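Local atomic coordinates of histidine kinase (Synechocystis sp., PDB entry 5DFY), a protein that senses light through a phycocyanobilin bound covalently to this GAF domain and probably passes the signal on by ATP-dependent histidine phosphorylation. Residues A[57-62]-A[71-76]; A[129-134]-A[138-143]; A[164-169]-A[183-188]. One frame throughout, in Å; residues are numbered along the deposited sequence.

Contact 1: A[57-62]-A[71-76]; sequences ATSDEV and VLVYRF. With CYC (phycocyanobilin), chain B.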
loop_
_atom_site.group_PDB
_atom_site.type_symbol
_atom_site.label_atom_id
_atom_site.label_comp_id
_atom_site.label_asym_id
_atom_site.label_seq_id
_atom_site.Cartn_x
_atom_site.Cartn_y
_atom_site.Cartn_z
ATOM N N ALA A 57 -11.536 -15.704 2.095
ATOM C CA ALA A 57 -11.606 -15.335 3.493
ATOM C C ALA A 57 -12.292 -13.988 3.646
ATOM O O ALA A 57 -13.172 -13.826 4.480
ATOM C CB ALA A 57 -10.209 -15.297 4.123
ATOM N N THR A 58 -11.889 -13.020 2.835
ATOM C CA THR A 58 -12.445 -11.684 2.959
ATOM C C THR A 58 -13.924 -11.682 2.622
ATOM O O THR A 58 -14.723 -11.089 3.340
ATOM C CB THR A 58 -11.720 -10.671 2.037
ATOM O OG1 THR A 58 -10.366 -10.518 2.476
ATOM C CG2 THR A 58 -12.416 -9.315 2.071
ATOM N N SER A 59 -14.294 -12.336 1.538
ATOM C CA SER A 59 -15.664 -12.282 1.037
ATOM C C SER A 59 -16.607 -12.949 2.035
ATOM O O SER A 59 -17.686 -12.448 2.322
ATOM C CB SER A 59 -15.785 -12.964 -0.332
ATOM O OG SER A 59 -14.994 -12.304 -1.319
ATOM N N ASP A 60 -16.181 -14.111 2.543
ATOM C CA ASP A 60 -16.976 -14.830 3.535
ATOM C C ASP A 60 -17.078 -14.031 4.835
ATOM O O ASP A 60 -18.122 -14.021 5.491
ATOM C CB ASP A 60 -16.377 -16.207 3.855
ATOM C CG ASP A 60 -16.520 -17.214 2.714
ATOM O OD1 ASP A 60 -17.278 -16.982 1.737
ATOM O OD2 ASP A 60 -15.866 -18.280 2.814
ATOM N N GLU A 61 -15.996 -13.349 5.212
ATOM C CA GLU A 61 -16.008 -12.516 6.403
ATOM C C GLU A 61 -17.026 -11.375 6.270
ATOM O O GLU A 61 -17.812 -11.133 7.189
ATOM C CB GLU A 61 -14.590 -11.978 6.675
ATOM C CG GLU A 61 -14.498 -10.987 7.842
ATOM C CD GLU A 61 -13.095 -10.383 8.008
ATOM O OE1 GLU A 61 -12.420 -10.089 6.991
ATOM O OE2 GLU A 61 -12.677 -10.193 9.168
ATOM N N VAL A 62 -17.029 -10.699 5.122
ATOM C CA VAL A 62 -17.987 -9.626 4.882
ATOM C C VAL A 62 -19.412 -10.155 4.996
ATOM O O VAL A 62 -20.260 -9.551 5.647
ATOM C CB VAL A 62 -17.773 -8.975 3.513
ATOM C CG1 VAL A 62 -18.884 -7.987 3.209
ATOM C CG2 VAL A 62 -16.405 -8.313 3.468
ATOM N N VAL A 71 -21.516 -11.270 -1.644
ATOM C CA VAL A 71 -20.330 -10.405 -1.646
ATOM C C VAL A 71 -19.554 -10.707 -2.914
ATOM O O VAL A 71 -19.397 -11.875 -3.289
ATOM C CB VAL A 71 -19.462 -10.630 -0.422
ATOM C CG1 VAL A 71 -18.178 -9.802 -0.497
ATOM C CG2 VAL A 71 -20.234 -10.336 0.845
ATOM N N LEU A 72 -19.064 -9.659 -3.579
ATOM C CA LEU A 72 -18.304 -9.818 -4.810
ATOM C C LEU A 72 -16.994 -9.046 -4.743
ATOM O O LEU A 72 -16.926 -7.928 -4.194
ATOM C CB LEU A 72 -19.074 -9.354 -6.033
ATOM C CG LEU A 72 -20.383 -10.094 -6.353
ATOM C CD1 LEU A 72 -21.208 -9.340 -7.379
ATOM C CD2 LEU A 72 -20.050 -11.500 -6.823
ATOM N N VAL A 73 -15.971 -9.663 -5.320
ATOM C CA VAL A 73 -14.683 -9.012 -5.566
ATOM C C VAL A 73 -14.544 -8.792 -7.065
ATOM O O VAL A 73 -14.637 -9.741 -7.844
ATOM C CB VAL A 73 -13.517 -9.862 -5.042
ATOM C CG1 VAL A 73 -12.172 -9.148 -5.322
ATOM C CG2 VAL A 73 -13.657 -10.130 -3.546
ATOM N N TYR A 74 -14.305 -7.544 -7.457
ATOM C CA TYR A 74 -14.275 -7.112 -8.859
ATOM C C TYR A 74 -12.942 -6.446 -9.092
ATOM O O TYR A 74 -12.612 -5.501 -8.394
ATOM C CB TYR A 74 -15.414 -6.143 -9.130
ATOM C CG TYR A 74 -15.577 -5.556 -10.511
ATOM C CD1 TYR A 74 -16.291 -6.233 -11.494
ATOM C CD2 TYR A 74 -15.091 -4.289 -10.814
ATOM C CE1 TYR A 74 -16.487 -5.677 -12.737
ATOM C CE2 TYR A 74 -15.277 -3.727 -12.075
ATOM C CZ TYR A 74 -15.990 -4.421 -13.016
ATOM O OH TYR A 74 -16.192 -3.889 -14.270
ATOM N N ARG A 75 -12.186 -6.957 -10.054
ATOM C CA ARG A 75 -10.827 -6.476 -10.325
ATOM C C ARG A 75 -10.805 -5.703 -11.627
ATOM O O ARG A 75 -11.272 -6.217 -12.644
ATOM C CB ARG A 75 -9.864 -7.649 -10.403
ATOM C CG ARG A 75 -8.419 -7.238 -10.620
ATOM C CD ARG A 75 -7.520 -8.439 -10.748
ATOM N NE ARG A 75 -7.902 -9.190 -11.932
ATOM C CZ ARG A 75 -7.725 -10.495 -12.100
ATOM N NH1 ARG A 75 -7.145 -11.229 -11.160
ATOM N NH2 ARG A 75 -8.139 -11.062 -13.222
ATOM N N PHE A 76 -10.265 -4.486 -11.601
ATOM C CA PHE A 76 -10.135 -3.688 -12.817
ATOM C C PHE A 76 -9.068 -4.208 -13.775
ATOM O O PHE A 76 -7.983 -4.653 -13.384
ATOM C CB PHE A 76 -9.830 -2.251 -12.458
ATOM C CG PHE A 76 -11.001 -1.496 -11.883
ATOM C CD1 PHE A 76 -12.140 -1.252 -12.641
ATOM C CD2 PHE A 76 -10.976 -1.031 -10.581
ATOM C CE1 PHE A 76 -13.210 -0.544 -12.106
ATOM C CE2 PHE A 76 -12.026 -0.318 -10.043
ATOM C CZ PHE A 76 -13.161 -0.082 -10.802
HETATM C CHA CYC B . -22.600 3.906 -12.035
HETATM N NA CYC B . -21.895 1.468 -11.948
HETATM C C1A CYC B . -22.046 2.838 -11.440
HETATM C C2A CYC B . -21.461 2.845 -10.057
HETATM C C3A CYC B . -20.978 1.520 -9.743
HETATM C C4A CYC B . -21.258 0.669 -10.911
HETATM C CMA CYC B . -20.307 1.135 -8.451
HETATM C CAA CYC B . -21.344 4.090 -9.196
HETATM C CBA CYC B . -20.068 4.751 -9.761
HETATM C CGA CYC B . -19.686 6.111 -9.178
HETATM O O1A CYC B . -20.530 6.745 -8.506
HETATM O O2A CYC B . -18.534 6.627 -9.386
HETATM C CHB CYC B . -20.922 -0.759 -11.169
HETATM N NB CYC B . -21.429 -1.674 -8.888
HETATM C C1B CYC B . -20.784 -1.681 -10.231
HETATM C C2B CYC B . -19.990 -2.909 -10.355
HETATM C C3B CYC B . -20.120 -3.649 -9.173
HETATM C C4B CYC B . -21.022 -2.941 -8.239
HETATM C CMB CYC B . -19.185 -3.258 -11.589
HETATM C CAB CYC B . -19.463 -4.990 -8.865
HETATM C CBB CYC B . -18.431 -4.824 -7.760
HETATM O OB CYC B . -21.385 -3.257 -7.130
HETATM N NC CYC B . -23.799 0.350 -16.045
HETATM C C1C CYC B . -24.129 -0.711 -16.589
HETATM C C2C CYC B . -24.720 -0.378 -18.169
HETATM C C3C CYC B . -24.214 0.786 -18.477
HETATM C C4C CYC B . -24.053 1.512 -17.041
HETATM C CMC CYC B . -24.397 -1.572 -19.139
HETATM C CAC CYC B . -25.051 1.736 -19.500
HETATM C CBC CYC B . -24.924 1.168 -20.895
HETATM O OC CYC B . -24.060 -1.828 -16.117
HETATM C CHD CYC B . -24.023 2.836 -16.830
HETATM N ND CYC B . -23.150 2.905 -14.405
HETATM C C1D CYC B . -23.762 3.459 -15.496
HETATM C C2D CYC B . -24.140 4.738 -15.204
HETATM C C3D CYC B . -23.754 4.998 -13.930
HETATM C C4D CYC B . -23.134 3.854 -13.437
HETATM C CMD CYC B . -24.844 5.657 -16.193
HETATM C CAD CYC B . -23.955 6.291 -13.182
HETATM C CBD CYC B . -25.155 6.197 -12.262
HETATM C CGD CYC B . -26.425 6.063 -13.084
HETATM O O1D CYC B . -27.069 4.980 -13.113
HETATM O O2D CYC B . -26.855 7.036 -13.762
#

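Contact 2: A[129-134]-A[138-143]; sequences DVETAG and CHLDNL. With CYC (phycocyanobilin), chain B.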
loop_
_atom_site.group_PDB
_atom_site.type_symbol
_atom_site.label_atom_id
_atom_site.label_comp_id
_atom_site.label_asym_id
_atom_site.label_seq_id
_atom_site.Cartn_x
_atom_site.Cartn_y
_atom_site.Cartn_z
ATOM N N ASP A 129 -31.995 1.043 -1.868
ATOM C CA ASP A 129 -33.008 0.458 -2.747
ATOM C C ASP A 129 -32.721 0.894 -4.161
ATOM O O ASP A 129 -32.902 2.066 -4.502
ATOM C CB ASP A 129 -34.416 0.885 -2.323
ATOM C CG ASP A 129 -35.494 0.124 -3.041
ATOM O OD1 ASP A 129 -35.223 -0.458 -4.105
ATOM O OD2 ASP A 129 -36.632 0.098 -2.518
ATOM N N VAL A 130 -32.248 -0.023 -4.999
ATOM C CA VAL A 130 -31.875 0.345 -6.344
ATOM C C VAL A 130 -33.080 0.884 -7.118
ATOM O O VAL A 130 -32.909 1.612 -8.081
ATOM C CB VAL A 130 -31.263 -0.825 -7.135
ATOM C CG1 VAL A 130 -29.970 -1.323 -6.453
ATOM C CG2 VAL A 130 -32.269 -1.960 -7.323
ATOM N N GLU A 131 -34.282 0.516 -6.697
ATOM C CA GLU A 131 -35.476 0.893 -7.446
ATOM C C GLU A 131 -35.824 2.364 -7.254
ATOM O O GLU A 131 -36.533 2.942 -8.082
ATOM C CB GLU A 131 -36.655 0.009 -7.034
ATOM C CG GLU A 131 -36.483 -1.451 -7.470
ATOM C CD GLU A 131 -36.444 -1.636 -8.984
ATOM O OE1 GLU A 131 -37.032 -0.806 -9.711
ATOM O OE2 GLU A 131 -35.820 -2.616 -9.455
ATOM N N THR A 132 -35.321 2.969 -6.185
ATOM C CA THR A 132 -35.623 4.368 -5.894
ATOM C C THR A 132 -34.407 5.282 -6.051
ATOM O O THR A 132 -34.433 6.443 -5.630
ATOM C CB THR A 132 -36.178 4.522 -4.470
ATOM O OG1 THR A 132 -35.151 4.245 -3.509
ATOM C CG2 THR A 132 -37.343 3.591 -4.245
ATOM N N ALA A 133 -33.349 4.778 -6.677
ATOM C CA ALA A 133 -32.072 5.486 -6.681
ATOM C C ALA A 133 -31.918 6.434 -7.863
ATOM O O ALA A 133 -30.970 7.212 -7.914
ATOM C CB ALA A 133 -30.919 4.482 -6.672
ATOM N N GLY A 134 -32.837 6.355 -8.819
ATOM C CA GLY A 134 -32.780 7.207 -9.997
ATOM C C GLY A 134 -31.659 6.845 -10.954
ATOM O O GLY A 134 -31.065 7.710 -11.599
ATOM N N CYS A 138 -29.792 1.229 -18.180
ATOM C CA CYS A 138 -28.837 0.164 -18.480
ATOM C C CYS A 138 -28.167 -0.332 -17.190
ATOM O O CYS A 138 -27.786 -1.496 -17.097
ATOM C CB CYS A 138 -27.783 0.633 -19.490
ATOM S SG CYS A 138 -26.769 2.031 -18.968
ATOM N N HIS A 139 -28.049 0.559 -16.209
ATOM C CA HIS A 139 -27.415 0.249 -14.924
ATOM C C HIS A 139 -28.400 -0.560 -14.073
ATOM O O HIS A 139 -28.054 -1.636 -13.569
ATOM C CB HIS A 139 -26.982 1.556 -14.239
ATOM C CG HIS A 139 -26.277 1.383 -12.929
ATOM N ND1 HIS A 139 -26.065 2.439 -12.073
ATOM C CD2 HIS A 139 -25.700 0.304 -12.347
ATOM C CE1 HIS A 139 -25.412 2.017 -11.003
ATOM N NE2 HIS A 139 -25.172 0.726 -11.148
ATOM N N LEU A 140 -29.626 -0.049 -13.946
ATOM C CA LEU A 140 -30.677 -0.741 -13.201
ATOM C C LEU A 140 -30.930 -2.134 -13.762
ATOM O O LEU A 140 -31.196 -3.070 -13.008
ATOM C CB LEU A 140 -31.976 0.080 -13.219
ATOM C CG LEU A 140 -33.152 -0.516 -12.446
ATOM C CD1 LEU A 140 -32.746 -0.876 -11.027
ATOM C CD2 LEU A 140 -34.346 0.441 -12.423
ATOM N N ASP A 141 -30.848 -2.285 -15.080
ATOM C CA ASP A 141 -31.085 -3.585 -15.692
ATOM C C ASP A 141 -30.048 -4.578 -15.210
ATOM O O ASP A 141 -30.370 -5.738 -14.956
ATOM C CB ASP A 141 -31.058 -3.509 -17.221
ATOM C CG ASP A 141 -32.247 -2.739 -17.799
ATOM O OD1 ASP A 141 -33.270 -2.569 -17.092
ATOM O OD2 ASP A 141 -32.152 -2.308 -18.971
ATOM N N ASN A 142 -28.799 -4.138 -15.081
ATOM C CA ASN A 142 -27.768 -5.046 -14.622
ATOM C C ASN A 142 -27.914 -5.335 -13.139
ATOM O O ASN A 142 -27.659 -6.449 -12.710
ATOM C CB ASN A 142 -26.375 -4.495 -14.929
ATOM C CG ASN A 142 -25.803 -5.064 -16.214
ATOM O OD1 ASN A 142 -26.210 -6.134 -16.668
ATOM N ND2 ASN A 142 -24.855 -4.354 -16.804
ATOM N N LEU A 143 -28.334 -4.345 -12.358
ATOM C CA LEU A 143 -28.579 -4.574 -10.937
ATOM C C LEU A 143 -29.658 -5.642 -10.767
ATOM O O LEU A 143 -29.482 -6.588 -9.999
ATOM C CB LEU A 143 -28.963 -3.279 -10.234
ATOM C CG LEU A 143 -27.809 -2.257 -10.148
ATOM C CD1 LEU A 143 -28.322 -0.854 -9.913
ATOM C CD2 LEU A 143 -26.846 -2.652 -9.025
HETATM C CHA CYC B . -22.600 3.906 -12.035
HETATM N NA CYC B . -21.895 1.468 -11.948
HETATM C C1A CYC B . -22.046 2.838 -11.440
HETATM C C2A CYC B . -21.461 2.845 -10.057
HETATM C C3A CYC B . -20.978 1.520 -9.743
HETATM C C4A CYC B . -21.258 0.669 -10.911
HETATM C CMA CYC B . -20.307 1.135 -8.451
HETATM C CAA CYC B . -21.344 4.090 -9.196
HETATM C CBA CYC B . -20.068 4.751 -9.761
HETATM C CGA CYC B . -19.686 6.111 -9.178
HETATM O O1A CYC B . -20.530 6.745 -8.506
HETATM O O2A CYC B . -18.534 6.627 -9.386
HETATM C CHB CYC B . -20.922 -0.759 -11.169
HETATM N NB CYC B . -21.429 -1.674 -8.888
HETATM C C1B CYC B . -20.784 -1.681 -10.231
HETATM C C2B CYC B . -19.990 -2.909 -10.355
HETATM C C3B CYC B . -20.120 -3.649 -9.173
HETATM C C4B CYC B . -21.022 -2.941 -8.239
HETATM C CMB CYC B . -19.185 -3.258 -11.589
HETATM C CAB CYC B . -19.463 -4.990 -8.865
HETATM C CBB CYC B . -18.431 -4.824 -7.760
HETATM O OB CYC B . -21.385 -3.257 -7.130
HETATM N NC CYC B . -23.799 0.350 -16.045
HETATM C C1C CYC B . -24.129 -0.711 -16.589
HETATM C C2C CYC B . -24.720 -0.378 -18.169
HETATM C C3C CYC B . -24.214 0.786 -18.477
HETATM C C4C CYC B . -24.053 1.512 -17.041
HETATM C CMC CYC B . -24.397 -1.572 -19.139
HETATM C CAC CYC B . -25.051 1.736 -19.500
HETATM C CBC CYC B . -24.924 1.168 -20.895
HETATM O OC CYC B . -24.060 -1.828 -16.117
HETATM C CHD CYC B . -24.023 2.836 -16.830
HETATM N ND CYC B . -23.150 2.905 -14.405
HETATM C C1D CYC B . -23.762 3.459 -15.496
HETATM C C2D CYC B . -24.140 4.738 -15.204
HETATM C C3D CYC B . -23.754 4.998 -13.930
HETATM C C4D CYC B . -23.134 3.854 -13.437
HETATM C CMD CYC B . -24.844 5.657 -16.193
HETATM C CAD CYC B . -23.955 6.291 -13.182
HETATM C CBD CYC B . -25.155 6.197 -12.262
HETATM C CGD CYC B . -26.425 6.063 -13.084
HETATM O O1D CYC B . -27.069 4.980 -13.113
HETATM O O2D CYC B . -26.855 7.036 -13.762
#

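Contact 3: A[164-169]-A[183-188]; sequences GLLGAY and HLLHQI. With CYC (phycocyanobilin), chain B.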
loop_
_atom_site.group_PDB
_atom_site.type_symbol
_atom_site.label_atom_id
_atom_site.label_comp_id
_atom_site.label_asym_id
_atom_site.label_seq_id
_atom_site.Cartn_x
_atom_site.Cartn_y
_atom_site.Cartn_z
ATOM N N GLY A 164 -9.518 -2.552 -7.601
ATOM C CA GLY A 164 -10.816 -3.178 -7.777
ATOM C C GLY A 164 -11.822 -2.646 -6.783
ATOM O O GLY A 164 -11.604 -1.633 -6.118
ATOM N N LEU A 165 -12.929 -3.374 -6.682
ATOM C CA LEU A 165 -14.056 -3.036 -5.833
ATOM C C LEU A 165 -14.440 -4.248 -4.997
ATOM O O LEU A 165 -14.298 -5.381 -5.440
ATOM C CB LEU A 165 -15.274 -2.594 -6.647
ATOM C CG LEU A 165 -15.064 -1.487 -7.672
ATOM C CD1 LEU A 165 -16.347 -1.235 -8.461
ATOM C CD2 LEU A 165 -14.638 -0.227 -6.995
ATOM N N LEU A 166 -14.947 -3.970 -3.813
ATOM C CA LEU A 166 -15.522 -4.966 -2.904
ATOM C C LEU A 166 -16.972 -4.576 -2.659
ATOM O O LEU A 166 -17.246 -3.490 -2.165
ATOM C CB LEU A 166 -14.729 -5.009 -1.593
ATOM C CG LEU A 166 -15.230 -5.989 -0.526
ATOM C CD1 LEU A 166 -15.198 -7.419 -1.005
ATOM C CD2 LEU A 166 -14.373 -5.849 0.711
ATOM N N GLY A 167 -17.906 -5.434 -3.078
ATOM C CA GLY A 167 -19.323 -5.144 -2.952
ATOM C C GLY A 167 -20.054 -6.080 -2.014
ATOM O O GLY A 167 -19.794 -7.270 -2.000
ATOM N N ALA A 168 -20.961 -5.511 -1.239
ATOM C CA ALA A 168 -21.884 -6.243 -0.382
ATOM C C ALA A 168 -23.314 -5.953 -0.869
ATOM O O ALA A 168 -23.669 -4.802 -1.128
ATOM C CB ALA A 168 -21.708 -5.841 1.053
ATOM N N TYR A 169 -24.125 -7.008 -0.987
ATOM C CA TYR A 169 -25.423 -6.926 -1.666
ATOM C C TYR A 169 -26.519 -7.566 -0.857
ATOM O O TYR A 169 -26.322 -8.613 -0.251
ATOM C CB TYR A 169 -25.354 -7.604 -3.036
ATOM C CG TYR A 169 -24.204 -7.081 -3.858
ATOM C CD1 TYR A 169 -24.332 -5.913 -4.586
ATOM C CD2 TYR A 169 -22.978 -7.720 -3.853
ATOM C CE1 TYR A 169 -23.262 -5.405 -5.323
ATOM C CE2 TYR A 169 -21.916 -7.234 -4.584
ATOM C CZ TYR A 169 -22.068 -6.078 -5.318
ATOM O OH TYR A 169 -20.986 -5.601 -6.024
ATOM N N HIS A 183 -18.253 2.257 7.152
ATOM C CA HIS A 183 -16.891 2.452 7.660
ATOM C C HIS A 183 -16.157 1.127 7.801
ATOM O O HIS A 183 -14.957 1.036 7.534
ATOM C CB HIS A 183 -16.920 3.157 9.008
ATOM C CG HIS A 183 -17.650 4.455 8.969
ATOM N ND1 HIS A 183 -18.286 4.994 10.073
ATOM C CD2 HIS A 183 -17.867 5.310 7.952
ATOM C CE1 HIS A 183 -18.854 6.133 9.726
ATOM N NE2 HIS A 183 -18.621 6.345 8.444
ATOM N N LEU A 184 -16.880 0.099 8.237
ATOM C CA LEU A 184 -16.294 -1.217 8.422
ATOM C C LEU A 184 -15.874 -1.820 7.082
ATOM O O LEU A 184 -14.764 -2.314 6.934
ATOM C CB LEU A 184 -17.284 -2.149 9.134
ATOM C CG LEU A 184 -16.833 -3.608 9.211
ATOM C CD1 LEU A 184 -15.570 -3.782 10.045
ATOM C CD2 LEU A 184 -17.972 -4.421 9.778
ATOM N N LEU A 185 -16.760 -1.784 6.096
ATOM C CA LEU A 185 -16.433 -2.403 4.814
ATOM C C LEU A 185 -15.261 -1.674 4.160
ATOM O O LEU A 185 -14.398 -2.289 3.533
ATOM C CB LEU A 185 -17.644 -2.435 3.884
ATOM C CG LEU A 185 -17.438 -3.299 2.641
ATOM C CD1 LEU A 185 -17.148 -4.730 3.010
ATOM C CD2 LEU A 185 -18.664 -3.228 1.762
ATOM N N HIS A 186 -15.223 -0.357 4.335
ATOM C CA HIS A 186 -14.116 0.452 3.829
ATOM C C HIS A 186 -12.777 -0.076 4.372
ATOM O O HIS A 186 -11.813 -0.226 3.620
ATOM C CB HIS A 186 -14.308 1.928 4.223
ATOM C CG HIS A 186 -13.285 2.846 3.624
ATOM N ND1 HIS A 186 -13.542 3.641 2.536
ATOM C CD2 HIS A 186 -12.001 3.085 3.980
ATOM C CE1 HIS A 186 -12.440 4.312 2.213
ATOM N NE2 HIS A 186 -11.502 4.005 3.080
ATOM N N GLN A 187 -12.729 -0.391 5.665
ATOM C CA GLN A 187 -11.492 -0.913 6.247
ATOM C C GLN A 187 -11.205 -2.368 5.848
ATOM O O GLN A 187 -10.047 -2.742 5.671
ATOM C CB GLN A 187 -11.513 -0.799 7.768
ATOM C CG GLN A 187 -11.481 0.645 8.281
ATOM C CD GLN A 187 -10.361 1.456 7.663
ATOM O OE1 GLN A 187 -9.245 0.964 7.455
ATOM N NE2 GLN A 187 -10.663 2.701 7.322
ATOM N N ILE A 188 -12.242 -3.195 5.743
ATOM C CA ILE A 188 -12.032 -4.563 5.275
ATOM C C ILE A 188 -11.402 -4.531 3.880
ATOM O O ILE A 188 -10.494 -5.315 3.557
ATOM C CB ILE A 188 -13.363 -5.367 5.269
ATOM C CG1 ILE A 188 -13.801 -5.602 6.704
ATOM C CG2 ILE A 188 -13.198 -6.709 4.538
ATOM C CD1 ILE A 188 -15.150 -6.216 6.846
HETATM C CHA CYC B . -22.600 3.906 -12.035
HETATM N NA CYC B . -21.895 1.468 -11.948
HETATM C C1A CYC B . -22.046 2.838 -11.440
HETATM C C2A CYC B . -21.461 2.845 -10.057
HETATM C C3A CYC B . -20.978 1.520 -9.743
HETATM C C4A CYC B . -21.258 0.669 -10.911
HETATM C CMA CYC B . -20.307 1.135 -8.451
HETATM C CAA CYC B . -21.344 4.090 -9.196
HETATM C CBA CYC B . -20.068 4.751 -9.761
HETATM C CGA CYC B . -19.686 6.111 -9.178
HETATM O O1A CYC B . -20.530 6.745 -8.506
HETATM O O2A CYC B . -18.534 6.627 -9.386
HETATM C CHB CYC B . -20.922 -0.759 -11.169
HETATM N NB CYC B . -21.429 -1.674 -8.888
HETATM C C1B CYC B . -20.784 -1.681 -10.231
HETATM C C2B CYC B . -19.990 -2.909 -10.355
HETATM C C3B CYC B . -20.120 -3.649 -9.173
HETATM C C4B CYC B . -21.022 -2.941 -8.239
HETATM C CMB CYC B . -19.185 -3.258 -11.589
HETATM C CAB CYC B . -19.463 -4.990 -8.865
HETATM C CBB CYC B . -18.431 -4.824 -7.760
HETATM O OB CYC B . -21.385 -3.257 -7.130
HETATM N NC CYC B . -23.799 0.350 -16.045
HETATM C C1C CYC B . -24.129 -0.711 -16.589
HETATM C C2C CYC B . -24.720 -0.378 -18.169
HETATM C C3C CYC B . -24.214 0.786 -18.477
HETATM C C4C CYC B . -24.053 1.512 -17.041
HETATM C CMC CYC B . -24.397 -1.572 -19.139
HETATM C CAC CYC B . -25.051 1.736 -19.500
HETATM C CBC CYC B . -24.924 1.168 -20.895
HETATM O OC CYC B . -24.060 -1.828 -16.117
HETATM C CHD CYC B . -24.023 2.836 -16.830
HETATM N ND CYC B . -23.150 2.905 -14.405
HETATM C C1D CYC B . -23.762 3.459 -15.496
HETATM C C2D CYC B . -24.140 4.738 -15.204
HETATM C C3D CYC B . -23.754 4.998 -13.930
HETATM C C4D CYC B . -23.134 3.854 -13.437
HETATM C CMD CYC B . -24.844 5.657 -16.193
HETATM C CAD CYC B . -23.955 6.291 -13.182
HETATM C CBD CYC B . -25.155 6.197 -12.262
HETATM C CGD CYC B . -26.425 6.063 -13.084
HETATM O O1D CYC B . -27.069 4.980 -13.113
HETATM O O2D CYC B . -26.855 7.036 -13.762
#

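Contact 1: A[57-62]-A[71-76]
Ser59 OG meets Val73 CG2 at 3.4 Å in one of the two conformers of the serine; for the other the contact is less certain. In this conformer the hydroxyl is hydrogen-bonded to the carbonyl O of Phe55, one turn back in its own helix. Its first torsion (chi1 -63°) sets OG beside the backbone N, where it can turn back to that carbonyl. So placed, its polar need is met inside helix 50-66, and the valine methyl can lie against it. The rest of the contact is apolar. Val71 lies under the helix with both methyls. CG1 approaches the serine, 4.0 Å from Ser59 CB. CG2 reaches the next turn and touches Val62 CG1 at 3.6 Å. The same CG2 lies 3.6 Å from the carbonyl O of Ser59. The two short segments run roughly antiparallel, at 146°, with their axes 8.1 Å apart. Val71 and Val73 both turn toward the helix, on the face of the sheet that the helices cover. Leu166 of the neighbouring strand and Leu185 and Ile188 of helix 179-203 continue this core around Val71 and Val62. Tyr74 points to the other face, toward phycocyanobilin. The methyl CMB of the bilin sits over one face of the Tyr74 ring, 3.7 Å above its plane and shifted toward the rim. CBB of the bilin touches Tyr74 CB at 3.6 Å. Phe76 CE1 lies at the edge of the Tyr74 ring, in its plane. No hydrogen bond joins the two segments, so between them the contact rests on van der Waals packing.

Contact 2: A[129-134]-A[138-143]
Val130 packs against Leu140 and Leu143 in a small apolar contact that joins the loop after strand 125-127 to helix 137-145, the helix that carries the chromophore. The two methyls of Val130 part between the two leucines. CG2 meets Leu140 CD1 at 3.9 Å, and CG1 meets Leu143 CD1 at the same 3.9 Å. Leu140 is partly exposed; the bent chain of Glu131 comes back across it at about a right angle. The Glu131 carboxylate is paired with Arg144 by a salt bridge, while its OE2 rests 3.9 Å from Leu140 CD1. The loop is shaped by an Asx turn: Asp129 OD1 accepts the backbone N of Glu131 from above the carboxylate plane, and also binds Arg149. Leu143 carries the packing on to the chromophore. Its CD1 lies over one face of the His139 ring, 3.6 Å above the plane, and phycocyanobilin lies over the opposite face. His139 CG stands anti to the backbone N (chi1 -178°), which swings the ring out under the bilin. At the ring edge, ND1 gives an in-plane bond of 2.9 Å to the bilin propionate oxygen O1D, at 161°. Asn142 ND2 bonds the lactam oxygen OC of the bilin at 2.7 Å, at 165°. Cys138 SG is bonded to CAC of phycocyanobilin at 1.8 Å, a thioether. Cys138 attaches the bilin, and His139 and Asn142 on the same helix bind it; together they form one wall of the bilin pocket of this cyanobacteriochrome GAF domain.

Contact 3: A[164-169]-A[183-188]
Leu166 and Leu185 cross at a slant, methyl to methyl, where the sheet of the GAF fold packs on helix 179-203. Leu166 CD2 does the touching from the strand. It lies 3.8 Å from Leu185 CD1 and 4.1 Å from Ile188 CG2, so one methyl fits against two residues on successive turns of the helix. Leu185 CG is anti to the backbone N (chi1 -169°), which extends the side chain to the sheet. The branch at CG then sends CD1 to Leu166 and CD2 to Ala168, whose CB is 4.1 Å from CD2. Strand and helix run at 142° to each other, with axes 9.5 Å apart. Thr58 of helix 50-66 touches Ile188, so both long helices share this face of the sheet. Farther round the helix, Leu184 and Gln187 pack on Phe205 of the second subunit. The other face of the strand turns toward the bilin pocket. There the Tyr169 side chain runs back over Gly167, which has no side chain, and Tyr169 OH lies 3.5 Å from Gly167 CA. The bilin lies at the ring edge and near the ring plane, where Tyr169 OH donates a hydrogen bond of 2.6 Å to the carbonyl oxygen OB.

From the N terminus, contact 1 comes first. It closes the short turn between helix 50-66 and strand 70-76. The chain then passes through the outer strand 82-89 and the long region beyond it. Contact 2 closes the short link 135-137, packing the loop after strand 125-127 on the helix that follows. Contact 3 comes next, folding helix 179-203 back on strand 161-170. The three lie in series; none nests in or crosses another. Contacts 1 and 3 share one sheet, since their strands are neighbours joined by probable backbone hydrogen bonds such as Leu165 N to Tyr74 O. Contact 2 stands apart, its centre about 19 Å from that of contact 3. Phycocyanobilin touches all three.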